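Local coordinates for carboxypeptidase 1 (PDB 5GIV), which is a zinc-binding M32-family carboxypeptidase that probably releases amino acids one after another from the C-termini of peptides, with broad specificity, at residues P124-G129 with A397-D402; G204-R209 with V252-P257; T284-G289 with G467-P472; A339-S344 with G495-L500. All coordinates share one frame; numbering follows the deposited sequence.

Contact 1: residues P124-G129 with A397-D402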
loop_
_atom_site.group_PDB
_atom_site.type_symbol
_atom_site.label_atom_id
_atom_site.label_comp_id
_atom_site.label_asym_id
_atom_site.label_seq_id
_atom_site.Cartn_x
_atom_site.Cartn_y
_atom_site.Cartn_z
ATOM N N PRO A 124 -17.284 0.052 21.834
ATOM C CA PRO A 124 -18.406 -0.870 21.609
ATOM C C PRO A 124 -18.900 -1.535 22.882
ATOM O O PRO A 124 -20.073 -1.918 22.945
ATOM C CB PRO A 124 -17.835 -1.883 20.607
ATOM C CG PRO A 124 -16.349 -1.729 20.690
ATOM C CD PRO A 124 -16.108 -0.295 21.017
ATOM N N ALA A 125 -18.059 -1.658 23.904
ATOM C CA ALA A 125 -18.440 -2.281 25.163
ATOM C C ALA A 125 -18.998 -1.285 26.176
ATOM O O ALA A 125 -19.313 -1.674 27.307
ATOM C CB ALA A 125 -17.235 -3.010 25.764
ATOM N N ASN A 126 -19.124 -0.013 25.815
ATOM C CA ASN A 126 -19.633 0.991 26.744
ATOM C C ASN A 126 -18.863 0.956 28.067
ATOM O O ASN A 126 -19.429 1.008 29.165
ATOM C CB ASN A 126 -21.134 0.812 26.966
ATOM C CG ASN A 126 -21.739 1.958 27.745
ATOM O OD1 ASN A 126 -21.379 3.116 27.526
ATOM N ND2 ASN A 126 -22.679 1.651 28.640
ATOM N N ASP A 127 -17.541 0.891 27.950
ATOM C CA ASP A 127 -16.653 0.765 29.095
ATOM C C ASP A 127 -15.844 2.053 29.228
ATOM O O ASP A 127 -14.647 2.108 28.928
ATOM C CB ASP A 127 -15.755 -0.480 28.932
ATOM C CG ASP A 127 -15.004 -0.841 30.205
ATOM O OD1 ASP A 127 -15.234 -0.197 31.252
ATOM O OD2 ASP A 127 -14.200 -1.791 30.157
ATOM N N PHE A 128 -16.532 3.123 29.631
ATOM C CA PHE A 128 -15.833 4.383 29.841
ATOM C C PHE A 128 -14.940 4.312 31.070
ATOM O O PHE A 128 -13.868 4.924 31.097
ATOM C CB PHE A 128 -16.814 5.549 29.975
ATOM C CG PHE A 128 -16.134 6.867 30.237
ATOM C CD1 PHE A 128 -15.548 7.577 29.199
ATOM C CD2 PHE A 128 -16.063 7.388 31.521
ATOM C CE1 PHE A 128 -14.912 8.780 29.428
ATOM C CE2 PHE A 128 -15.426 8.598 31.759
ATOM C CZ PHE A 128 -14.850 9.292 30.709
ATOM N N GLY A 129 -15.375 3.584 32.103
ATOM C CA GLY A 129 -14.552 3.443 33.292
ATOM C C GLY A 129 -13.170 2.889 32.997
ATOM O O GLY A 129 -12.200 3.238 33.671
ATOM N N ALA A 397 -27.114 10.745 24.403
ATOM C CA ALA A 397 -26.983 9.375 23.954
ATOM C C ALA A 397 -27.459 8.414 25.046
ATOM O O ALA A 397 -27.481 8.764 26.229
ATOM C CB ALA A 397 -25.534 9.077 23.589
ATOM N N PRO A 398 -27.885 7.205 24.664
ATOM C CA PRO A 398 -28.355 6.237 25.667
ATOM C C PRO A 398 -27.248 5.695 26.549
ATOM O O PRO A 398 -27.538 5.136 27.614
ATOM C CB PRO A 398 -28.984 5.128 24.815
ATOM C CG PRO A 398 -28.315 5.247 23.492
ATOM C CD PRO A 398 -28.035 6.702 23.289
ATOM N N SER A 399 -25.994 5.823 26.132
ATOM C CA SER A 399 -24.865 5.336 26.899
ATOM C C SER A 399 -23.656 6.199 26.549
ATOM O O SER A 399 -23.791 7.261 25.934
ATOM C CB SER A 399 -24.635 3.847 26.617
ATOM O OG SER A 399 -24.285 3.639 25.263
ATOM N N ASP A 400 -22.467 5.737 26.935
ATOM C CA ASP A 400 -21.239 6.444 26.605
ATOM C C ASP A 400 -20.694 6.081 25.233
ATOM O O ASP A 400 -19.796 6.776 24.748
ATOM C CB ASP A 400 -20.165 6.163 27.662
ATOM C CG ASP A 400 -20.580 6.616 29.039
ATOM O OD1 ASP A 400 -21.210 7.678 29.154
ATOM O OD2 ASP A 400 -20.290 5.909 30.020
ATOM N N VAL A 401 -21.217 5.025 24.596
ATOM C CA VAL A 401 -20.724 4.631 23.277
ATOM C C VAL A 401 -20.713 5.825 22.336
ATOM O O VAL A 401 -19.688 6.152 21.723
ATOM C CB VAL A 401 -21.574 3.485 22.702
ATOM C CG1 VAL A 401 -21.164 3.202 21.262
ATOM C CG2 VAL A 401 -21.435 2.224 23.566
ATOM N N ASP A 402 -21.862 6.485 22.203
ATOM C CA ASP A 402 -22.001 7.683 21.393
ATOM C C ASP A 402 -21.967 8.949 22.238
ATOM O O ASP A 402 -22.306 10.029 21.741
ATOM C CB ASP A 402 -23.283 7.603 20.571
ATOM C CG ASP A 402 -23.240 6.481 19.532
ATOM O OD1 ASP A 402 -22.130 6.093 19.112
ATOM O OD2 ASP A 402 -24.317 5.983 19.145
HETATM O O HOH W 1 -19.278 3.581 30.232
#
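Pro124 meets the other segment through its backbone, its carbonyl O lying 4.4 Å from methyl CG2 of Val401, a loose touch at the margin. Asn126 does most of the work. With CG anti to its own N (chi1 -171°), the amide reaches over to the 399-401 backbone, where OD1 accepts from Asp400 N at 2.9 Å. That bond is bent, 141° at the hydrogen, and the donor comes in tilted 30° from the carbonyl plane. Asn126 CB rests on Val401 CG2 at 3.7 Å, and Ser399 CB flanks the amide, 3.6 Å from Asn126 ND2. Asp127 turns away from the other segment and spends its carboxylate on Arg130 N. Phe128 then brings CB to 3.5 Å from Asp400 OD2, while its ring leads off toward Leu381, Ala382 and Tyr411. A water accepts from Phe128 N at 2.8 Å and lies within bonding distance of Asn126 O and Asp400 OD2, able to link the two; Asp400 OD1 has a weak hydrogen bond from His386. Arg123 adds a salt bridge to Asp402 and a hydrogen bond to Val401 O. The arrangement is a helix-to-helix turn, packed against the loop that follows helix 381-393: Asn126, at positive phi, is the C-prime residue of a Schellman motif ending helix 102-122, and Asp127 is already the N-cap of helix 128-147.

Contact 2: residues G204-R209 with V252-P257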
loop_
_atom_site.group_PDB
_atom_site.type_symbol
_atom_site.label_atom_id
_atom_site.label_comp_id
_atom_site.label_asym_id
_atom_site.label_seq_id
_atom_site.Cartn_x
_atom_site.Cartn_y
_atom_site.Cartn_z
ATOM N N GLY A 204 -32.297 1.289 -1.527
ATOM C CA GLY A 204 -31.227 0.374 -1.881
ATOM C C GLY A 204 -30.405 0.845 -3.062
ATOM O O GLY A 204 -30.890 0.836 -4.195
ATOM N N PHE A 205 -29.164 1.266 -2.809
ATOM C CA PHE A 205 -28.269 1.789 -3.834
ATOM C C PHE A 205 -27.007 0.936 -3.857
ATOM O O PHE A 205 -26.229 0.948 -2.894
ATOM C CB PHE A 205 -27.946 3.257 -3.556
ATOM C CG PHE A 205 -29.123 4.189 -3.748
ATOM C CD1 PHE A 205 -30.259 4.076 -2.954
ATOM C CD2 PHE A 205 -29.074 5.201 -4.691
ATOM C CE1 PHE A 205 -31.336 4.933 -3.124
ATOM C CE2 PHE A 205 -30.151 6.069 -4.862
ATOM C CZ PHE A 205 -31.279 5.934 -4.074
ATOM N N ALA A 206 -26.798 0.199 -4.950
ATOM C CA ALA A 206 -25.685 -0.740 -5.017
ATOM C C ALA A 206 -24.352 -0.031 -4.790
ATOM O O ALA A 206 -24.075 1.018 -5.382
ATOM C CB ALA A 206 -25.679 -1.450 -6.364
ATOM N N GLN A 207 -23.502 -0.652 -3.965
ATOM C CA GLN A 207 -22.243 -0.034 -3.561
ATOM C C GLN A 207 -21.375 0.331 -4.763
ATOM O O GLN A 207 -20.777 1.412 -4.800
ATOM C CB GLN A 207 -21.483 -0.979 -2.633
ATOM C CG GLN A 207 -19.985 -0.733 -2.591
ATOM C CD GLN A 207 -19.281 -1.547 -1.517
ATOM O OE1 GLN A 207 -19.717 -1.600 -0.363
ATOM N NE2 GLN A 207 -18.184 -2.203 -1.899
ATOM N N GLU A 208 -21.290 -0.558 -5.756
ATOM C CA GLU A 208 -20.409 -0.311 -6.895
ATOM C C GLU A 208 -20.853 0.913 -7.695
ATOM O O GLU A 208 -20.019 1.705 -8.150
ATOM C CB GLU A 208 -20.350 -1.551 -7.789
ATOM C CG GLU A 208 -19.318 -1.453 -8.893
ATOM C CD GLU A 208 -19.239 -2.703 -9.760
ATOM O OE1 GLU A 208 -20.018 -3.656 -9.519
ATOM O OE2 GLU A 208 -18.392 -2.727 -10.687
ATOM N N ARG A 209 -22.161 1.093 -7.877
ATOM C CA ARG A 209 -22.628 2.275 -8.589
ATOM C C ARG A 209 -22.350 3.558 -7.817
ATOM O O ARG A 209 -21.989 4.578 -8.415
ATOM C CB ARG A 209 -24.114 2.168 -8.888
ATOM C CG ARG A 209 -24.423 1.292 -10.056
ATOM C CD ARG A 209 -25.901 1.075 -10.200
ATOM N NE ARG A 209 -26.148 0.414 -11.467
ATOM C CZ ARG A 209 -26.276 -0.895 -11.616
ATOM N NH1 ARG A 209 -26.189 -1.699 -10.556
ATOM N NH2 ARG A 209 -26.478 -1.394 -12.835
ATOM N N VAL A 252 -19.196 3.274 2.246
ATOM C CA VAL A 252 -20.422 3.120 1.475
ATOM C C VAL A 252 -21.477 2.421 2.316
ATOM O O VAL A 252 -21.214 1.363 2.898
ATOM C CB VAL A 252 -20.172 2.342 0.176
ATOM C CG1 VAL A 252 -21.451 2.316 -0.673
ATOM C CG2 VAL A 252 -19.020 2.964 -0.582
ATOM N N LYS A 253 -22.676 2.997 2.356
ATOM C CA LYS A 253 -23.856 2.371 2.942
ATOM C C LYS A 253 -24.910 2.208 1.853
ATOM O O LYS A 253 -25.459 3.196 1.363
ATOM C CB LYS A 253 -24.398 3.193 4.112
ATOM C CG LYS A 253 -23.529 3.089 5.344
ATOM C CD LYS A 253 -24.249 3.538 6.595
ATOM C CE LYS A 253 -24.068 5.010 6.806
ATOM N NZ LYS A 253 -22.702 5.248 7.347
ATOM N N GLU A 254 -25.197 0.965 1.470
ATOM C CA GLU A 254 -26.241 0.766 0.475
ATOM C C GLU A 254 -27.595 1.253 0.971
ATOM O O GLU A 254 -28.463 1.572 0.154
ATOM C CB GLU A 254 -26.327 -0.706 0.069
ATOM C CG GLU A 254 -25.120 -1.182 -0.720
ATOM C CD GLU A 254 -25.418 -2.377 -1.612
ATOM O OE1 GLU A 254 -26.450 -3.053 -1.400
ATOM O OE2 GLU A 254 -24.629 -2.609 -2.556
ATOM N N GLN A 255 -27.790 1.349 2.283
ATOM C CA GLN A 255 -29.064 1.819 2.811
ATOM C C GLN A 255 -29.192 3.340 2.820
ATOM O O GLN A 255 -30.251 3.844 3.190
ATOM C CB GLN A 255 -29.287 1.282 4.228
ATOM C CG GLN A 255 -28.311 1.809 5.275
ATOM C CD GLN A 255 -27.025 0.988 5.418
ATOM O OE1 GLN A 255 -26.544 0.356 4.465
ATOM N NE2 GLN A 255 -26.457 1.005 6.633
ATOM N N ASP A 256 -28.161 4.083 2.425
ATOM C CA ASP A 256 -28.241 5.540 2.338
ATOM C C ASP A 256 -27.101 6.080 1.477
ATOM O O ASP A 256 -25.949 6.126 1.920
ATOM C CB ASP A 256 -28.223 6.181 3.729
ATOM C CG ASP A 256 -28.280 7.711 3.675
ATOM O OD1 ASP A 256 -28.473 8.294 2.585
ATOM O OD2 ASP A 256 -28.185 8.339 4.745
ATOM N N PRO A 257 -27.393 6.499 0.242
ATOM C CA PRO A 257 -26.328 6.888 -0.686
ATOM C C PRO A 257 -25.717 8.254 -0.413
ATOM O O PRO A 257 -24.658 8.554 -0.985
ATOM C CB PRO A 257 -27.033 6.859 -2.047
ATOM C CG PRO A 257 -28.440 7.209 -1.725
ATOM C CD PRO A 257 -28.723 6.586 -0.378
HETATM O O HOH W 2 -31.047 2.979 0.047
#
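Phe205 and Glu254 pair through their backbones, with Phe205 N donating to Glu254 O at 3.1 Å and Glu254 CA returning a C-H contact to Phe205 O at 3.4 Å. A water joins Gly204 N to the same Glu254 O. With CG anti to the carbonyl carbon (chi1 -69°) and the chain extended beyond it, Glu254 carries its carboxylate across to the start of helix 207-221, where OE2 accepts from Gln207 N at 2.7 Å; the N-H meets its anti side, 33° out of plane. As Ala206 is the N-cap, the helix dipole would probably stabilise this negative group. Pro257 lies over one face of the Phe205 ring in a CH-pi contact, CG 3.5 Å from the ring centroid and 7° off the normal. Trimming Phe205 to an alanine would probably leave the Pro257 ring without the flat surface it rests on and open a gap toward Phe324. Val252 CG1 packs on Gln207 CB at 3.8 Å. The Lys253-Asp256 type I turn links strand 245-250 to helix 257-275, which carries the HExxH zinc ligands, while Phe205 leans on Leu328, Pro257 on Trp320 of helix 310-323, and both Val252 and Gln207 on Leu232 of strand 230-232.

Contact 3: residues T284-G289 with G467-P472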
loop_
_atom_site.group_PDB
_atom_site.type_symbol
_atom_site.label_atom_id
_atom_site.label_comp_id
_atom_site.label_asym_id
_atom_site.label_seq_id
_atom_site.Cartn_x
_atom_site.Cartn_y
_atom_site.Cartn_z
ATOM N N THR A 284 9.549 20.359 -0.116
ATOM C CA THR A 284 10.119 21.393 0.733
ATOM C C THR A 284 9.201 21.661 1.919
ATOM O O THR A 284 8.060 21.179 1.952
ATOM C CB THR A 284 10.345 22.678 -0.063
ATOM O OG1 THR A 284 9.121 23.423 -0.124
ATOM C CG2 THR A 284 10.820 22.353 -1.474
ATOM N N PRO A 285 9.659 22.415 2.918
ATOM C CA PRO A 285 8.788 22.733 4.062
ATOM C C PRO A 285 7.530 23.509 3.683
ATOM O O PRO A 285 6.625 23.633 4.516
ATOM C CB PRO A 285 9.698 23.569 4.972
ATOM C CG PRO A 285 11.080 23.172 4.595
ATOM C CD PRO A 285 11.030 22.901 3.117
ATOM N N LEU A 286 7.443 24.051 2.469
ATOM C CA LEU A 286 6.238 24.761 2.073
ATOM C C LEU A 286 5.234 23.861 1.358
ATOM O O LEU A 286 4.126 24.315 1.061
ATOM C CB LEU A 286 6.599 25.965 1.183
ATOM C CG LEU A 286 7.572 27.039 1.712
ATOM C CD1 LEU A 286 7.674 28.256 0.783
ATOM C CD2 LEU A 286 7.238 27.483 3.126
ATOM N N GLY A 287 5.583 22.602 1.085
ATOM C CA GLY A 287 4.758 21.754 0.242
ATOM C C GLY A 287 3.623 20.991 0.911
ATOM O O GLY A 287 3.606 19.752 0.891
ATOM N N GLY A 288 2.659 21.717 1.469
ATOM C CA GLY A 288 1.515 21.103 2.118
ATOM C C GLY A 288 0.550 22.189 2.548
ATOM O O GLY A 288 0.834 23.386 2.424
ATOM N N GLY A 289 -0.605 21.747 3.040
ATOM C CA GLY A 289 -1.603 22.677 3.542
ATOM C C GLY A 289 -1.106 23.481 4.730
ATOM O O GLY A 289 -0.234 23.048 5.486
ATOM N N GLY A 467 0.616 26.644 -0.648
ATOM C CA GLY A 467 0.982 25.747 0.433
ATOM C C GLY A 467 1.189 26.497 1.736
ATOM O O GLY A 467 0.279 27.182 2.210
ATOM N N ARG A 468 2.394 26.425 2.299
ATOM C CA ARG A 468 2.712 27.096 3.555
ATOM C C ARG A 468 3.441 28.430 3.339
ATOM O O ARG A 468 3.910 29.034 4.310
ATOM C CB ARG A 468 3.543 26.147 4.434
ATOM C CG ARG A 468 2.796 24.841 4.781
ATOM C CD ARG A 468 3.616 23.849 5.617
ATOM N NE ARG A 468 3.768 24.207 7.024
ATOM C CZ ARG A 468 4.783 23.819 7.796
ATOM N NH1 ARG A 468 5.767 23.071 7.298
ATOM N NH2 ARG A 468 4.817 24.182 9.072
ATOM N N ARG A 469 3.513 28.914 2.089
ATOM C CA ARG A 469 4.241 30.148 1.778
ATOM C C ARG A 469 3.751 31.331 2.612
ATOM O O ARG A 469 4.554 32.159 3.058
ATOM C CB ARG A 469 4.123 30.459 0.281
ATOM C CG ARG A 469 4.391 31.911 -0.114
ATOM C CD ARG A 469 5.863 32.193 -0.110
ATOM N NE ARG A 469 6.220 33.567 -0.473
ATOM C CZ ARG A 469 6.302 34.579 0.387
ATOM N NH1 ARG A 469 6.006 34.398 1.664
ATOM N NH2 ARG A 469 6.672 35.776 -0.035
ATOM N N TRP A 470 2.442 31.440 2.822
ATOM C CA TRP A 470 1.871 32.480 3.665
ATOM C C TRP A 470 1.345 31.880 4.961
ATOM O O TRP A 470 0.938 30.718 4.995
ATOM C CB TRP A 470 0.740 33.219 2.941
ATOM C CG TRP A 470 1.150 33.776 1.598
ATOM C CD1 TRP A 470 0.774 33.322 0.367
ATOM C CD2 TRP A 470 2.002 34.905 1.368
ATOM N NE1 TRP A 470 1.343 34.096 -0.616
ATOM C CE2 TRP A 470 2.101 35.075 -0.029
ATOM C CE3 TRP A 470 2.692 35.788 2.209
ATOM C CZ2 TRP A 470 2.866 36.091 -0.607
ATOM C CZ3 TRP A 470 3.456 36.796 1.637
ATOM C CH2 TRP A 470 3.532 36.939 0.242
ATOM N N THR A 471 1.359 32.674 6.034
ATOM C CA THR A 471 0.690 32.255 7.254
ATOM C C THR A 471 -0.811 32.174 7.007
ATOM O O THR A 471 -1.335 32.798 6.081
ATOM C CB THR A 471 0.956 33.223 8.411
ATOM O OG1 THR A 471 0.284 34.474 8.180
ATOM C CG2 THR A 471 2.436 33.480 8.558
ATOM N N PRO A 472 -1.533 31.416 7.831
ATOM C CA PRO A 472 -2.994 31.342 7.643
ATOM C C PRO A 472 -3.648 32.709 7.535
ATOM O O PRO A 472 -4.431 32.953 6.606
ATOM C CB PRO A 472 -3.454 30.553 8.874
ATOM C CG PRO A 472 -2.263 29.692 9.228
ATOM C CD PRO A 472 -1.055 30.539 8.917
#
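The guanidinium of Arg468 meets the carbonyl of Pro285 obliquely: NH1 donates to Pro285 O at 3.0 Å, with the oxygen 32° out of the guanidinium plane. Two more flat groups of 467-472 lie on each other: Trp470 CH2 is 3.2 Å above one face of the Arg469 guanidinium and Arg469 NH1 3.5 Å above one face of the Trp470 ring, both offset toward the rim. Trp470 also makes a cation-pi contact with Arg478 and meets His466 edge-to-face. Here two loops of a zincin-type HExxH peptidase meet: residues 284-289 lie between helix 257-275, with zinc ligands His266 and His270, and helix 292-306, with the third ligand, Glu296. An ST turn at Thr284 and a type I turn to Gly287 set Pro285 O and Leu286 O toward Arg468. Arg468 N donates to Leu286 O at 3.0 Å. Arg468 CD lies 3.2 Å from Pro285 O, and the bend at chi3 (75°) turns the guanidinium so that NH1 also reaches this oxygen. NH1 also forms a salt bridge with Asp93 of helix 81-99, which is likely to hold the group in its turned position. A leucine in place of Arg468 would probably leave Asp93 without this positive partner and Pro285 O without its donor. Leu286 supplies the apolar side, its CD1 4.0 Å from Arg469 CA, and itself rests on Met86 and Val89. Gly467, at positive phi, fits tightly: a CB here would clash with Leu286 O, and its bare CA stands just 3.1 Å from Gly288 O.

Contact 4: residues A339-S344 with G495-L500; sequences AVNTVS and GKYGEL
Asn341 and Tyr497 share the larger part of this interface, with Val343, Lys496 and Leu500 adding smaller shares. Asn341 points its side chain at helix 487-501, and OD1 takes a hydrogen bond from Lys496 NZ at 2.6 Å. The lysine reaches it as a fully extended chain, CG anti to the backbone N (chi1 175°) and every later torsion likewise stretched out, crossing the amide at about a right angle. Its ammonium arrives from above the carbonyl plane, 43° out of it, so the bond misses the lone pairs and is probably held largely by charge attraction. The other end of the amide is fixed as well, since ND2 donates to the backbone oxygens of Tyr337 and Arg308; with both ends engaged, the buried group has little freedom to flip. Beside it, Leu500 CD1 presses on Asn341 CB at 3.6 Å. Tyr497 presents its ring edge to the backbone of the loop, CE2 lying 3.5 Å from Asn341 O. Val343 CG2 touches the same ring atom, Tyr497 CE2, at 3.7 Å from an oblique direction. A water donates both to Tyr497 OH at 2.7 Å and to Thr342 O at 2.9 Å. The phenol oxygen is also hydrogen-bonded to Glu354, whose carboxylate forms a salt bridge with Lys496 and so serves two neighbouring residues of the helix. The loop that leaves helix 333-339 is thereby packed against the C-terminal helix 487-501, with Val190 of helix 169-193 meeting both Val343 and Tyr497, and Tyr337 of helix 333-339 meeting Lys496 and Leu500.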
loop_
_atom_site.group_PDB
_atom_site.type_symbol
_atom_site.label_atom_id
_atom_site.label_comp_id
_atom_site.label_asym_id
_atom_site.label_seq_id
_atom_site.Cartn_x
_atom_site.Cartn_y
_atom_site.Cartn_z
ATOM N N ALA A 339 -33.413 16.753 -0.235
ATOM C CA ALA A 339 -33.159 15.622 0.643
ATOM C C ALA A 339 -31.732 15.598 1.173
ATOM O O ALA A 339 -31.491 15.022 2.240
ATOM C CB ALA A 339 -33.462 14.320 -0.089
ATOM N N VAL A 340 -30.780 16.216 0.466
ATOM C CA VAL A 340 -29.400 16.255 0.936
ATOM C C VAL A 340 -29.167 17.404 1.904
ATOM O O VAL A 340 -28.019 17.638 2.305
ATOM C CB VAL A 340 -28.380 16.347 -0.224
ATOM C CG1 VAL A 340 -28.648 15.275 -1.290
ATOM C CG2 VAL A 340 -28.322 17.750 -0.811
ATOM N N ASN A 341 -30.199 18.176 2.229
ATOM C CA ASN A 341 -30.093 19.343 3.095
ATOM C C ASN A 341 -31.083 19.273 4.249
ATOM O O ASN A 341 -31.649 20.289 4.661
ATOM C CB ASN A 341 -30.298 20.638 2.311
ATOM C CG ASN A 341 -29.174 20.920 1.337
ATOM O OD1 ASN A 341 -28.037 21.166 1.744
ATOM N ND2 ASN A 341 -29.490 20.920 0.043
ATOM N N THR A 342 -31.321 18.083 4.790
ATOM C CA THR A 342 -32.134 17.991 5.990
ATOM C C THR A 342 -31.332 18.403 7.219
ATOM O O THR A 342 -30.101 18.401 7.219
ATOM C CB THR A 342 -32.672 16.576 6.181
ATOM O OG1 THR A 342 -31.623 15.733 6.675
ATOM C CG2 THR A 342 -33.291 16.017 4.900
ATOM N N VAL A 343 -32.053 18.733 8.289
ATOM C CA VAL A 343 -31.457 19.207 9.535
ATOM C C VAL A 343 -32.142 18.503 10.696
ATOM O O VAL A 343 -33.344 18.234 10.641
ATOM C CB VAL A 343 -31.601 20.739 9.694
ATOM C CG1 VAL A 343 -31.131 21.178 11.080
ATOM C CG2 VAL A 343 -30.851 21.482 8.601
ATOM N N SER A 344 -31.380 18.189 11.743
ATOM C CA SER A 344 -31.974 17.675 12.975
ATOM C C SER A 344 -30.906 17.612 14.055
ATOM O O SER A 344 -29.721 17.442 13.762
ATOM C CB SER A 344 -32.595 16.289 12.777
ATOM O OG SER A 344 -31.588 15.325 12.561
ATOM N N GLY A 495 -29.453 32.344 3.994
ATOM C CA GLY A 495 -30.063 32.392 2.677
ATOM C C GLY A 495 -30.488 31.022 2.182
ATOM O O GLY A 495 -31.591 30.850 1.655
ATOM N N LYS A 496 -29.609 30.028 2.330
ATOM C CA LYS A 496 -29.911 28.704 1.798
ATOM C C LYS A 496 -31.079 28.058 2.536
ATOM O O LYS A 496 -32.034 27.578 1.912
ATOM C CB LYS A 496 -28.668 27.818 1.879
ATOM C CG LYS A 496 -28.912 26.375 1.465
ATOM C CD LYS A 496 -27.644 25.543 1.643
ATOM C CE LYS A 496 -27.887 24.110 1.221
ATOM N NZ LYS A 496 -26.670 23.288 1.342
ATOM N N TYR A 497 -31.022 28.043 3.869
ATOM C CA TYR A 497 -32.042 27.359 4.649
ATOM C C TYR A 497 -33.279 28.216 4.847
ATOM O O TYR A 497 -34.386 27.678 4.950
ATOM C CB TYR A 497 -31.445 26.913 5.984
ATOM C CG TYR A 497 -30.519 25.745 5.757
ATOM C CD1 TYR A 497 -29.171 25.941 5.479
ATOM C CD2 TYR A 497 -31.012 24.441 5.742
ATOM C CE1 TYR A 497 -28.338 24.869 5.231
ATOM C CE2 TYR A 497 -30.192 23.368 5.488
ATOM C CZ TYR A 497 -28.860 23.581 5.240
ATOM O OH TYR A 497 -28.056 22.500 4.984
ATOM N N GLY A 498 -33.125 29.539 4.856
ATOM C CA GLY A 498 -34.297 30.392 4.806
ATOM C C GLY A 498 -35.168 30.090 3.605
ATOM O O GLY A 498 -36.394 30.033 3.716
ATOM N N GLU A 499 -34.548 29.842 2.450
ATOM C CA GLU A 499 -35.310 29.576 1.235
ATOM C C GLU A 499 -35.785 28.128 1.148
ATOM O O GLU A 499 -36.845 27.867 0.566
ATOM C CB GLU A 499 -34.473 29.933 0.005
ATOM C CG GLU A 499 -35.284 30.077 -1.276
ATOM C CD GLU A 499 -35.412 28.771 -2.046
ATOM O OE1 GLU A 499 -34.386 28.064 -2.183
ATOM O OE2 GLU A 499 -36.531 28.447 -2.513
ATOM N N LEU A 500 -35.026 27.181 1.714
ATOM C CA LEU A 500 -35.434 25.778 1.677
ATOM C C LEU A 500 -36.659 25.534 2.544
ATOM O O LEU A 500 -37.580 24.819 2.134
ATOM C CB LEU A 500 -34.287 24.872 2.129
ATOM C CG LEU A 500 -33.362 24.305 1.051
ATOM C CD1 LEU A 500 -32.101 23.730 1.663
ATOM C CD2 LEU A 500 -34.085 23.246 0.236
HETATM O O HOH W 3 -27.995 19.993 6.031
#

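The four contacts show how a mostly helical chain is stitched together by its loops. Contact 4 is the buried one, contacts 2 and 3 are partly buried, and contact 1 lies at the surface; their chemistry differs. Contact 1 relies on one amide and a shared water, contact 4 on a lysine bonded to a buried asparagine amide. Contacts 2 and 3 share helix 257-275, which begins at the end of one segment of contact 2 and precedes one of contact 3, on opposite sides of the chain's centre. Contact 2 adds a proline CH-pi contact over a ring face, contact 3 two backbone carbonyls bound by one arginine. Contacts 2 and 4 come closest, nearest atoms about 7 Å apart, without touching.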